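Leucine aminopeptidase 2 (Saccharomyces cerevisiae, PDB 2XPY) cleaves di- and tripeptides from their amino ends as a zinc aminopeptidase of the M1 family and has low epoxide hydrolase activity in vitro. Local coordinates at residues L4-R9 against V449-W454; H80-K85 against N105-D110; E244-T249 against V298-L303; T402-K407 against E444-V449. All blocks are in the same frame, centred on the assembly; numbering follows the deposited sequence.

Contact 1 (L4-R9 against V449-W454)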
# COMPACT_ATOMS: atom_id res chain seq x y z
N LEU A 4 -19.33 -27.18 7.40
CA LEU A 4 -18.98 -27.98 6.22
C LEU A 4 -18.68 -27.12 5.00
O LEU A 4 -17.80 -27.45 4.20
CB LEU A 4 -20.11 -28.96 5.87
CG LEU A 4 -19.89 -29.73 4.56
CD1 LEU A 4 -18.88 -30.87 4.76
CD2 LEU A 4 -21.20 -30.25 4.00
N SER A 5 -19.42 -26.02 4.87
CA SER A 5 -19.31 -25.14 3.72
C SER A 5 -17.86 -24.75 3.40
O SER A 5 -17.52 -24.45 2.25
CB SER A 5 -20.16 -23.88 3.93
OG SER A 5 -20.00 -23.38 5.25
N ILE A 6 -17.01 -24.77 4.42
CA ILE A 6 -15.62 -24.41 4.21
C ILE A 6 -14.64 -25.51 4.60
O ILE A 6 -13.45 -25.41 4.32
CB ILE A 6 -15.26 -23.14 4.98
CG1 ILE A 6 -15.28 -23.42 6.48
CG2 ILE A 6 -16.22 -22.01 4.60
CD1 ILE A 6 -15.27 -22.18 7.32
N GLU A 7 -15.14 -26.55 5.26
CA GLU A 7 -14.33 -27.72 5.54
C GLU A 7 -14.07 -28.46 4.22
O GLU A 7 -13.01 -29.03 4.01
CB GLU A 7 -15.05 -28.64 6.51
CG GLU A 7 -14.23 -29.85 6.92
CD GLU A 7 -13.08 -29.46 7.82
OE1 GLU A 7 -13.30 -28.63 8.72
OE2 GLU A 7 -11.97 -29.99 7.64
N GLN A 8 -15.07 -28.46 3.34
CA GLN A 8 -14.93 -29.07 2.03
C GLN A 8 -13.82 -28.38 1.20
O GLN A 8 -13.15 -29.02 0.40
CB GLN A 8 -16.28 -29.05 1.30
CG GLN A 8 -16.91 -27.66 1.27
CD GLN A 8 -18.33 -27.65 0.72
OE1 GLN A 8 -19.07 -28.63 0.86
NE2 GLN A 8 -18.72 -26.53 0.10
N ARG A 9 -13.64 -27.09 1.41
CA ARG A 9 -12.62 -26.33 0.68
C ARG A 9 -11.21 -26.58 1.22
O ARG A 9 -10.22 -26.24 0.57
CB ARG A 9 -12.91 -24.84 0.77
CG ARG A 9 -14.35 -24.43 0.51
CD ARG A 9 -14.46 -23.68 -0.79
NE ARG A 9 -15.78 -23.13 -1.02
CZ ARG A 9 -16.15 -22.57 -2.17
NH1 ARG A 9 -15.29 -22.50 -3.19
NH2 ARG A 9 -17.38 -22.08 -2.32
N VAL A 449 -22.75 -17.01 10.90
CA VAL A 449 -22.08 -16.21 9.89
C VAL A 449 -22.15 -16.91 8.54
O VAL A 449 -21.82 -18.09 8.45
CB VAL A 449 -20.61 -16.00 10.23
CG1 VAL A 449 -19.87 -15.40 9.03
CG2 VAL A 449 -20.47 -15.15 11.49
N ASP A 450 -22.55 -16.21 7.48
CA ASP A 450 -22.63 -16.87 6.17
C ASP A 450 -21.25 -16.96 5.55
O ASP A 450 -20.87 -16.09 4.77
CB ASP A 450 -23.58 -16.14 5.22
CG ASP A 450 -23.75 -16.87 3.89
OD1 ASP A 450 -23.16 -17.97 3.74
OD2 ASP A 450 -24.47 -16.36 3.01
N TRP A 451 -20.52 -18.02 5.89
CA TRP A 451 -19.12 -18.12 5.48
C TRP A 451 -18.93 -18.26 3.96
O TRP A 451 -18.00 -17.69 3.39
CB TRP A 451 -18.42 -19.25 6.22
CG TRP A 451 -18.30 -19.01 7.70
CD1 TRP A 451 -18.97 -19.67 8.69
CD2 TRP A 451 -17.47 -18.04 8.36
NE1 TRP A 451 -18.61 -19.18 9.91
CE2 TRP A 451 -17.69 -18.17 9.74
CE3 TRP A 451 -16.56 -17.08 7.91
CZ2 TRP A 451 -17.04 -17.38 10.68
CZ3 TRP A 451 -15.91 -16.29 8.85
CH2 TRP A 451 -16.15 -16.45 10.22
N GLU A 452 -19.82 -19.00 3.30
CA GLU A 452 -19.75 -19.13 1.85
C GLU A 452 -19.81 -17.78 1.18
O GLU A 452 -19.01 -17.50 0.29
CB GLU A 452 -20.85 -20.02 1.32
CG GLU A 452 -20.46 -21.48 1.28
CD GLU A 452 -19.76 -21.86 -0.01
OE1 GLU A 452 -20.14 -21.32 -1.07
OE2 GLU A 452 -18.85 -22.71 0.05
N THR A 453 -20.75 -16.94 1.60
CA THR A 453 -20.92 -15.62 1.00
C THR A 453 -19.72 -14.70 1.24
O THR A 453 -19.21 -14.06 0.31
CB THR A 453 -22.22 -14.95 1.47
OG1 THR A 453 -23.34 -15.58 0.83
CG2 THR A 453 -22.22 -13.48 1.12
N TRP A 454 -19.28 -14.63 2.50
CA TRP A 454 -18.14 -13.80 2.89
C TRP A 454 -16.82 -14.20 2.20
O TRP A 454 -16.15 -13.35 1.62
CB TRP A 454 -17.96 -13.80 4.41
CG TRP A 454 -18.90 -12.88 5.14
CD1 TRP A 454 -20.02 -13.23 5.81
CD2 TRP A 454 -18.80 -11.44 5.25
NE1 TRP A 454 -20.63 -12.12 6.34
CE2 TRP A 454 -19.90 -11.01 6.02
CE3 TRP A 454 -17.89 -10.49 4.78
CZ2 TRP A 454 -20.11 -9.66 6.33
CZ3 TRP A 454 -18.10 -9.15 5.09
CH2 TRP A 454 -19.20 -8.75 5.85

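Contact 2 (H80-K85 against N105-D110). With GSH (glutathione), chain D.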
# COMPACT_ATOMS: atom_id res chain seq x y z
N HIS A 80 27.50 -21.27 -6.00
CA HIS A 80 28.37 -22.02 -5.12
C HIS A 80 27.61 -22.58 -3.92
O HIS A 80 26.88 -21.86 -3.23
CB HIS A 80 29.55 -21.17 -4.66
CG HIS A 80 30.50 -20.79 -5.75
ND1 HIS A 80 31.46 -21.65 -6.23
CD2 HIS A 80 30.65 -19.63 -6.43
CE1 HIS A 80 32.15 -21.05 -7.18
NE2 HIS A 80 31.68 -19.82 -7.32
N ILE A 81 27.78 -23.87 -3.69
CA ILE A 81 27.27 -24.52 -2.51
C ILE A 81 28.47 -24.99 -1.69
O ILE A 81 29.34 -25.70 -2.21
CB ILE A 81 26.38 -25.73 -2.90
CG1 ILE A 81 25.02 -25.26 -3.39
CG2 ILE A 81 26.21 -26.67 -1.74
CD1 ILE A 81 24.23 -26.36 -4.10
N ASP A 82 28.53 -24.57 -0.42
CA ASP A 82 29.65 -24.89 0.47
C ASP A 82 31.02 -24.63 -0.17
O ASP A 82 31.95 -25.44 -0.06
CB ASP A 82 29.55 -26.33 1.01
CG ASP A 82 28.47 -26.49 2.10
OD1 ASP A 82 28.07 -25.46 2.69
OD2 ASP A 82 28.04 -27.64 2.36
N GLY A 83 31.12 -23.50 -0.86
CA GLY A 83 32.37 -23.05 -1.46
C GLY A 83 32.81 -23.82 -2.70
O GLY A 83 34.01 -23.96 -2.94
N SER A 84 31.86 -24.31 -3.48
CA SER A 84 32.18 -25.10 -4.67
C SER A 84 31.21 -24.81 -5.79
O SER A 84 30.00 -24.74 -5.55
CB SER A 84 32.13 -26.60 -4.35
OG SER A 84 33.10 -26.97 -3.40
N LYS A 85 31.71 -24.66 -7.01
CA LYS A 85 30.83 -24.48 -8.15
C LYS A 85 29.80 -25.62 -8.18
O LYS A 85 30.16 -26.79 -8.07
CB LYS A 85 31.63 -24.45 -9.46
CG LYS A 85 30.84 -23.96 -10.68
CD LYS A 85 31.63 -24.09 -11.99
CE LYS A 85 31.59 -25.52 -12.54
NZ LYS A 85 30.30 -25.84 -13.22
N ASN A 105 22.53 -29.90 -6.54
CA ASN A 105 23.20 -29.92 -5.24
C ASN A 105 23.91 -31.25 -4.96
O ASN A 105 23.26 -32.23 -4.57
CB ASN A 105 22.17 -29.68 -4.14
CG ASN A 105 22.80 -29.41 -2.81
OD1 ASN A 105 24.03 -29.41 -2.67
ND2 ASN A 105 21.96 -29.16 -1.80
N ALA A 106 25.23 -31.25 -5.14
CA ALA A 106 26.04 -32.48 -5.06
C ALA A 106 26.47 -32.81 -3.63
O ALA A 106 27.23 -33.76 -3.42
CB ALA A 106 27.26 -32.37 -5.97
N SER A 107 25.97 -32.03 -2.68
CA SER A 107 26.37 -32.10 -1.27
C SER A 107 25.73 -33.28 -0.54
O SER A 107 24.71 -33.82 -0.98
CB SER A 107 26.03 -30.78 -0.56
OG SER A 107 26.56 -30.71 0.76
N CYS A 108 26.35 -33.67 0.57
CA CYS A 108 25.82 -34.71 1.45
C CYS A 108 24.94 -34.13 2.53
O CYS A 108 23.87 -34.65 2.82
CB CYS A 108 26.95 -35.49 2.12
SG CYS A 108 27.98 -36.45 1.03
N ASN A 109 25.40 -33.03 3.14
CA ASN A 109 24.77 -32.52 4.35
C ASN A 109 23.38 -31.89 4.15
O ASN A 109 23.11 -31.28 3.11
CB ASN A 109 25.70 -31.52 5.04
CG ASN A 109 27.15 -31.96 4.98
OD1 ASN A 109 27.47 -33.13 5.19
ND2 ASN A 109 28.03 -31.01 4.70
N ASP A 110 22.52 -32.06 5.14
CA ASP A 110 21.19 -31.46 5.13
C ASP A 110 21.29 -29.95 5.37
O ASP A 110 20.38 -29.20 5.04
CB ASP A 110 20.28 -32.12 6.18
CG ASP A 110 19.79 -33.52 5.79
OD1 ASP A 110 19.80 -33.90 4.59
OD2 ASP A 110 19.36 -34.25 6.71
N1 GSH D . 18.48 -38.51 2.80
CA1 GSH D . 19.29 -37.33 2.53
C1 GSH D . 18.67 -36.09 3.17
O11 GSH D . 18.51 -35.91 4.38
O12 GSH D . 18.27 -35.13 2.50
CB1 GSH D . 20.73 -37.61 2.99
CG1 GSH D . 21.75 -37.46 1.85
CD1 GSH D . 22.74 -38.61 1.69
OE1 GSH D . 22.81 -39.37 0.51
N2 GSH D . 23.61 -38.92 2.65
CA2 GSH D . 24.78 -39.67 2.21
C2 GSH D . 25.09 -40.94 2.94
O2 GSH D . 26.36 -41.50 2.80
CB2 GSH D . 26.02 -38.80 2.28
SG2 GSH D . 26.75 -38.63 0.64
N3 GSH D . 24.16 -41.53 3.68
CA3 GSH D . 24.32 -42.91 4.10
C3 GSH D . 25.14 -42.99 5.36
O31 GSH D . 25.52 -41.93 5.92
O32 GSH D . 25.44 -44.11 5.84

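Contact 3 (E244-T249 against V298-L303). With ZN (zinc ion), chain C.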
# COMPACT_ATOMS: atom_id res chain seq x y z
N GLU A 244 4.96 8.65 17.56
CA GLU A 244 4.97 7.84 18.77
C GLU A 244 3.55 7.63 19.33
O GLU A 244 3.21 6.50 19.71
CB GLU A 244 5.90 8.42 19.85
CG GLU A 244 6.05 7.55 21.10
CD GLU A 244 6.82 6.24 20.85
OE1 GLU A 244 7.40 6.09 19.74
OE2 GLU A 244 6.85 5.38 21.76
N LYS A 245 2.74 8.69 19.37
CA LYS A 245 1.36 8.54 19.82
C LYS A 245 0.70 7.42 19.02
O LYS A 245 -0.02 6.57 19.58
CB LYS A 245 0.58 9.86 19.69
CG LYS A 245 -0.93 9.71 19.86
CD LYS A 245 -1.66 11.05 20.03
CE LYS A 245 -1.63 11.89 18.75
NZ LYS A 245 -2.49 13.11 18.81
N PHE A 246 1.00 7.39 17.73
CA PHE A 246 0.47 6.36 16.84
C PHE A 246 0.95 4.97 17.22
O PHE A 246 0.14 4.07 17.43
CB PHE A 246 0.77 6.69 15.37
CG PHE A 246 -0.28 7.55 14.71
CD1 PHE A 246 -0.54 8.83 15.18
CD2 PHE A 246 -1.03 7.08 13.66
CE1 PHE A 246 -1.53 9.62 14.60
CE2 PHE A 246 -2.02 7.87 13.08
CZ PHE A 246 -2.27 9.14 13.55
N ILE A 247 2.26 4.79 17.33
CA ILE A 247 2.81 3.49 17.70
C ILE A 247 2.26 2.99 19.06
O ILE A 247 1.97 1.80 19.23
CB ILE A 247 4.35 3.51 17.74
CG1 ILE A 247 4.91 4.05 16.42
CG2 ILE A 247 4.90 2.12 18.00
CD1 ILE A 247 6.36 4.46 16.50
N GLN A 248 2.12 3.88 20.02
CA GLN A 248 1.63 3.44 21.32
C GLN A 248 0.15 3.13 21.23
O GLN A 248 -0.35 2.26 21.94
CB GLN A 248 1.90 4.48 22.40
CG GLN A 248 3.37 4.78 22.59
CD GLN A 248 3.59 5.75 23.71
OE1 GLN A 248 2.66 6.11 24.43
NE2 GLN A 248 4.84 6.19 23.87
N THR A 249 -0.55 3.84 20.36
CA THR A 249 -1.97 3.58 20.21
C THR A 249 -2.16 2.17 19.68
O THR A 249 -3.11 1.47 20.05
CB THR A 249 -2.61 4.58 19.28
OG1 THR A 249 -2.58 5.87 19.90
CG2 THR A 249 -4.04 4.19 19.01
N VAL A 298 -2.96 8.72 7.77
CA VAL A 298 -2.57 7.71 6.80
C VAL A 298 -1.41 6.83 7.27
O VAL A 298 -1.30 5.66 6.91
CB VAL A 298 -2.18 8.39 5.49
CG1 VAL A 298 -1.45 7.41 4.56
CG2 VAL A 298 -3.42 8.98 4.85
N ILE A 299 -0.52 7.40 8.07
CA ILE A 299 0.64 6.68 8.51
C ILE A 299 0.22 5.43 9.32
O ILE A 299 0.97 4.46 9.40
CB ILE A 299 1.64 7.61 9.27
CG1 ILE A 299 3.03 6.97 9.31
CG2 ILE A 299 1.14 7.96 10.67
CD1 ILE A 299 3.55 6.55 7.94
N ALA A 300 -1.00 5.45 9.86
CA ALA A 300 -1.61 4.32 10.56
C ALA A 300 -1.63 3.02 9.76
O ALA A 300 -1.45 1.94 10.31
CB ALA A 300 -3.03 4.66 10.97
N HIS A 301 -1.88 3.13 8.46
CA HIS A 301 -1.97 1.97 7.59
C HIS A 301 -0.69 1.15 7.57
O HIS A 301 -0.72 -0.03 7.89
CB HIS A 301 -2.32 2.36 6.15
CG HIS A 301 -2.56 1.19 5.26
ND1 HIS A 301 -3.81 0.65 5.05
CD2 HIS A 301 -1.70 0.42 4.54
CE1 HIS A 301 -3.72 -0.38 4.23
NE2 HIS A 301 -2.45 -0.55 3.92
N GLU A 302 0.42 1.78 7.19
CA GLU A 302 1.68 1.06 7.09
C GLU A 302 2.19 0.64 8.46
O GLU A 302 2.84 -0.39 8.60
CB GLU A 302 2.75 1.87 6.35
CG GLU A 302 2.64 1.83 4.82
CD GLU A 302 1.57 2.76 4.26
OE1 GLU A 302 1.04 3.62 5.00
OE2 GLU A 302 1.26 2.62 3.05
N LEU A 303 1.88 1.44 9.48
CA LEU A 303 2.18 1.04 10.85
C LEU A 303 1.44 -0.25 11.25
O LEU A 303 2.06 -1.21 11.70
CB LEU A 303 1.84 2.18 11.81
CG LEU A 303 1.88 1.92 13.31
CD1 LEU A 303 3.31 1.80 13.79
CD2 LEU A 303 1.17 3.09 13.99
ZN ZN C . -1.41 -2.08 2.86
O HOH W 1 0.59 -0.67 2.26

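Contact 4 (T402-K407 against E444-V449)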
# COMPACT_ATOMS: atom_id res chain seq x y z
N THR A 402 -18.59 -6.99 15.72
CA THR A 402 -19.94 -6.63 16.13
C THR A 402 -20.74 -7.79 16.72
O THR A 402 -21.25 -7.67 17.84
CB THR A 402 -20.70 -5.97 14.98
OG1 THR A 402 -20.07 -4.72 14.65
CG2 THR A 402 -22.15 -5.73 15.38
N ILE A 403 -20.83 -8.90 16.00
CA ILE A 403 -21.61 -10.03 16.49
C ILE A 403 -20.98 -10.81 17.66
O ILE A 403 -21.63 -11.66 18.25
CB ILE A 403 -21.94 -11.02 15.38
CG1 ILE A 403 -20.72 -11.87 15.04
CG2 ILE A 403 -22.43 -10.27 14.16
CD1 ILE A 403 -20.96 -12.76 13.82
N LEU A 404 -19.72 -10.53 17.98
CA LEU A 404 -19.10 -11.20 19.12
C LEU A 404 -19.11 -10.31 20.34
O LEU A 404 -18.62 -10.70 21.38
CB LEU A 404 -17.65 -11.62 18.83
CG LEU A 404 -17.46 -12.64 17.71
CD1 LEU A 404 -16.01 -12.77 17.32
CD2 LEU A 404 -18.01 -13.96 18.14
N GLY A 405 -19.64 -9.09 20.22
CA GLY A 405 -19.81 -8.24 21.39
C GLY A 405 -18.96 -6.99 21.48
O GLY A 405 -18.87 -6.34 22.53
N GLY A 406 -18.32 -6.64 20.37
CA GLY A 406 -17.57 -5.40 20.33
C GLY A 406 -16.14 -5.55 20.76
O GLY A 406 -15.67 -6.66 21.01
N LYS A 407 -15.44 -4.42 20.85
CA LYS A 407 -13.99 -4.40 21.01
C LYS A 407 -13.51 -5.09 22.28
O LYS A 407 -12.49 -5.77 22.26
CB LYS A 407 -13.49 -2.95 20.98
CG LYS A 407 -14.29 -2.05 20.05
CD LYS A 407 -13.46 -0.86 19.60
CE LYS A 407 -13.87 0.42 20.29
NZ LYS A 407 -15.17 0.92 19.75
N GLU A 444 -22.41 -20.83 18.62
CA GLU A 444 -23.71 -20.41 18.14
C GLU A 444 -23.56 -19.20 17.20
O GLU A 444 -24.05 -19.18 16.07
CB GLU A 444 -24.57 -20.04 19.33
CG GLU A 444 -26.01 -19.81 18.99
CD GLU A 444 -26.65 -21.06 18.46
OE1 GLU A 444 -25.91 -22.04 18.17
OE2 GLU A 444 -27.90 -21.08 18.33
N ILE A 445 -22.85 -18.19 17.70
CA ILE A 445 -22.68 -16.94 17.00
C ILE A 445 -21.87 -17.09 15.71
O ILE A 445 -22.27 -16.60 14.66
CB ILE A 445 -22.06 -15.88 17.96
CG1 ILE A 445 -23.05 -15.60 19.10
CG2 ILE A 445 -21.74 -14.60 17.22
CD1 ILE A 445 -22.56 -14.60 20.16
N LEU A 446 -20.73 -17.78 15.77
CA LEU A 446 -19.91 -17.95 14.57
C LEU A 446 -20.64 -18.79 13.52
O LEU A 446 -20.62 -18.45 12.33
CB LEU A 446 -18.55 -18.56 14.91
CG LEU A 446 -17.78 -17.76 15.95
CD1 LEU A 446 -16.59 -18.53 16.46
CD2 LEU A 446 -17.38 -16.40 15.40
N ASP A 447 -21.31 -19.85 13.94
CA ASP A 447 -22.02 -20.69 12.97
C ASP A 447 -23.09 -19.94 12.15
O ASP A 447 -23.42 -20.35 11.03
CB ASP A 447 -22.58 -21.94 13.64
CG ASP A 447 -21.54 -23.04 13.77
OD1 ASP A 447 -20.41 -22.86 13.26
OD2 ASP A 447 -21.84 -24.09 14.39
N SER A 448 -23.61 -18.84 12.68
CA SER A 448 -24.65 -18.08 11.99
C SER A 448 -24.07 -17.07 10.99
O SER A 448 -24.82 -16.34 10.33
CB SER A 448 -25.51 -17.34 13.01
OG SER A 448 -24.78 -16.25 13.54
N VAL A 449 -22.75 -17.01 10.90
CA VAL A 449 -22.08 -16.21 9.89
C VAL A 449 -22.15 -16.91 8.54
O VAL A 449 -21.82 -18.09 8.45
CB VAL A 449 -20.61 -16.00 10.23
CG1 VAL A 449 -19.87 -15.40 9.03
CG2 VAL A 449 -20.47 -15.15 11.49

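Contact 1 (L4-R9 against V449-W454)
Glu-452, in the first turn of helix 451-456, reaches across and meets Arg-9, just past the N-terminal helix 4-7, in a salt bridge. Arg-9 comes side-on, and both of its donating nitrogens go to one oxygen: NH2 lies 2.9 Å from Glu-452 OE2 with an N-H...O angle of 160°, while NE makes a longer, more bent bond of 3.3 Å to Glu-452 OE2. OE2 sits close to the guanidinium plane and receives both on its syn side, from the same face of the carboxylate. A chain bent at chi2 (-88°) turns the Glu-452 carboxylate toward Arg-9, and Glu-452 CG lies 3.6 Å from Ser-5 CB. Both bonds hold the one oxygen OE2 at a partly exposed edge. Deeper in, the contact becomes apolar. Ile-6 CG2 packs at 3.9 Å against Trp-451 CB, and the indole runs on past it, its NE1 bonded to Tyr-436 OH. Asp-450 is the N-cap of helix 451-456, OD1 taking a weak bond from Thr-453 N while OD2 is bonded to Thr-453 OG1. Helix 428-438 underlies both partners, Leu-432 touching Ile-6 and Trp-451 alike, while helix 388-403 meets Trp-451 through Leu-400.

Contact 2 (H80-K85 against N105-D110)
Ile-81 packs against Asn-105 where the turn between strands 74-81 and 84-90, a beta hairpin of the M1 N-terminal domain, meets the loop leading into strand 111-120. The van der Waals packing here sets two isoleucine methyls against the amide oxygen. Ile-81 CD1 lies 3.4 Å from Asn-105 OD1 and its CG2 3.6 Å from the same Asn-105 oxygen, the two side chains crossing at about a right angle. Ile-81 CG1 stands beside the backbone N (chi1 -77°), which carries CD1 over to the amide; Phe-112 and Leu-114 of strand 111-120 pack on the same isoleucine. Polar groups approach without bonding across the contact: Asp-82 OD2 stays 3.8 Å from Ser-107 OG, and the stronger partner of this carboxylate is the backbone N of Thr-113, bonded to OD1. Further along the loop, Asp-110 lies beside a bound glutathione, which is also hydrogen-bonded to His-58 NE2. Within the loop, an Asx turn helps to hold the amide that Ile-81 touches. Ser-107 N donates to Asn-105 OD1 over 3.3 Å with an N-H...O angle of 155°, arriving from above the carbonyl plane, 50° out of it.

Contact 3 (E244-T249 against V298-L303)
Phe-246, on helix 243-253, packs its side chain against three residues of helix 299-311, which bears the HExxH zinc-binding motif of this metallopeptidase. The axes of the two short helical segments approach to 10.5 Å, at 46° to each other. The Phe-246 ring takes Ala-300 CB at its edge, near the ring plane, 4.0 Å from Phe-246 CE2. Ile-299 CG2 approaches the same ring obliquely in an off-centre CH-pi contact, 4.2 Å from the centroid. At the base of the ring, Phe-246 CB meets Leu-303 CD2 at 3.9 Å. One residue on, Ile-247 CG1 lies 3.8 Å from Leu-303 CD1, the two side chains crossing at about a right angle, so the two methyls of Leu-303 are shared between successive residues of helix 243-253. Leu-303 CG lies opposite its own backbone N (chi1 171°), extending the fork toward that helix. Farther along, Thr-249 contacts Ile-334 and Ala-337 of helix 321-339. His-301 binds zinc through NE2 at 2.1 Å, alongside His-305 and Glu-324, and Glu-302 is the proton acceptor. The contact itself has no hydrogen bond: buried hydrocarbon backs one flank of the catalytic helix, while His-301 and Glu-302 make no contact with segment 244-249.

Contact 4 (T402-K407 against E444-V449)
A Schellman motif ends helix 388-403, with Gly-405 leaving the helical path at positive phi; the end of that helix and the residue after it pack against the end of helix 443-447 and the loop that follows, within the M1 peptidase domain. Ile-403 lies at the centre of the contact. It runs past Ile-445 in the opposite direction, its CG1 3.6 Å from Ile-445 CG2. That same methyl of Ile-445 also lies against the carbonyl oxygen of Ile-403. Because Ile-403 CG1 stands between its backbone N and carbonyl carbon (chi1 77°), the ethyl arm reaches on beyond Ile-445, and CD1 abuts Val-449 CG2 at 3.4 Å, crossing the valine at about a right angle. Leu-404 adds a second side chain to the cluster: its CD2 lies 3.7 Å from Leu-446 CD2 and 3.9 Å from Ile-445 CG2. Tyr-439 touches both leucines, and Leu-435 of helix 428-438 packs on Leu-446. Polar bonds stay within each side. Gly-405 N returns to Thr-402 O at 3.2 Å, and Ser-448 OG donates to Ile-445 O at 2.8 Å, joining Ser-448 N on the same face of that carbonyl. The carbonyl of Leu-404 accepts from Lys-442 NZ. The hydrogen bonds named thus lie within one segment or go to Lys-442; none crosses, and the join between the two segments is mainly aliphatic packing.

In the fold
Contacts 1 and 4 form one neighbourhood, their centres 15 Å apart, sharing Val-449 and joined by a weak hydrogen bond from Trp-451 NE1 to Leu-446 O. Contact 4 therefore links helix 388-403 to the place where contact 1 receives the N-terminus of the chain. Contact 3 is the one that includes catalytic residues: it lies on the zinc-bearing helix, with nearest atoms about 11 Å from contact 4 and about 17 Å from contact 1. Contact 2 stands apart in the N-terminal domain beside glutathione; its nearest atoms are about 34 Å from those of contact 3. The bound glutathione itself also lies far from the zinc.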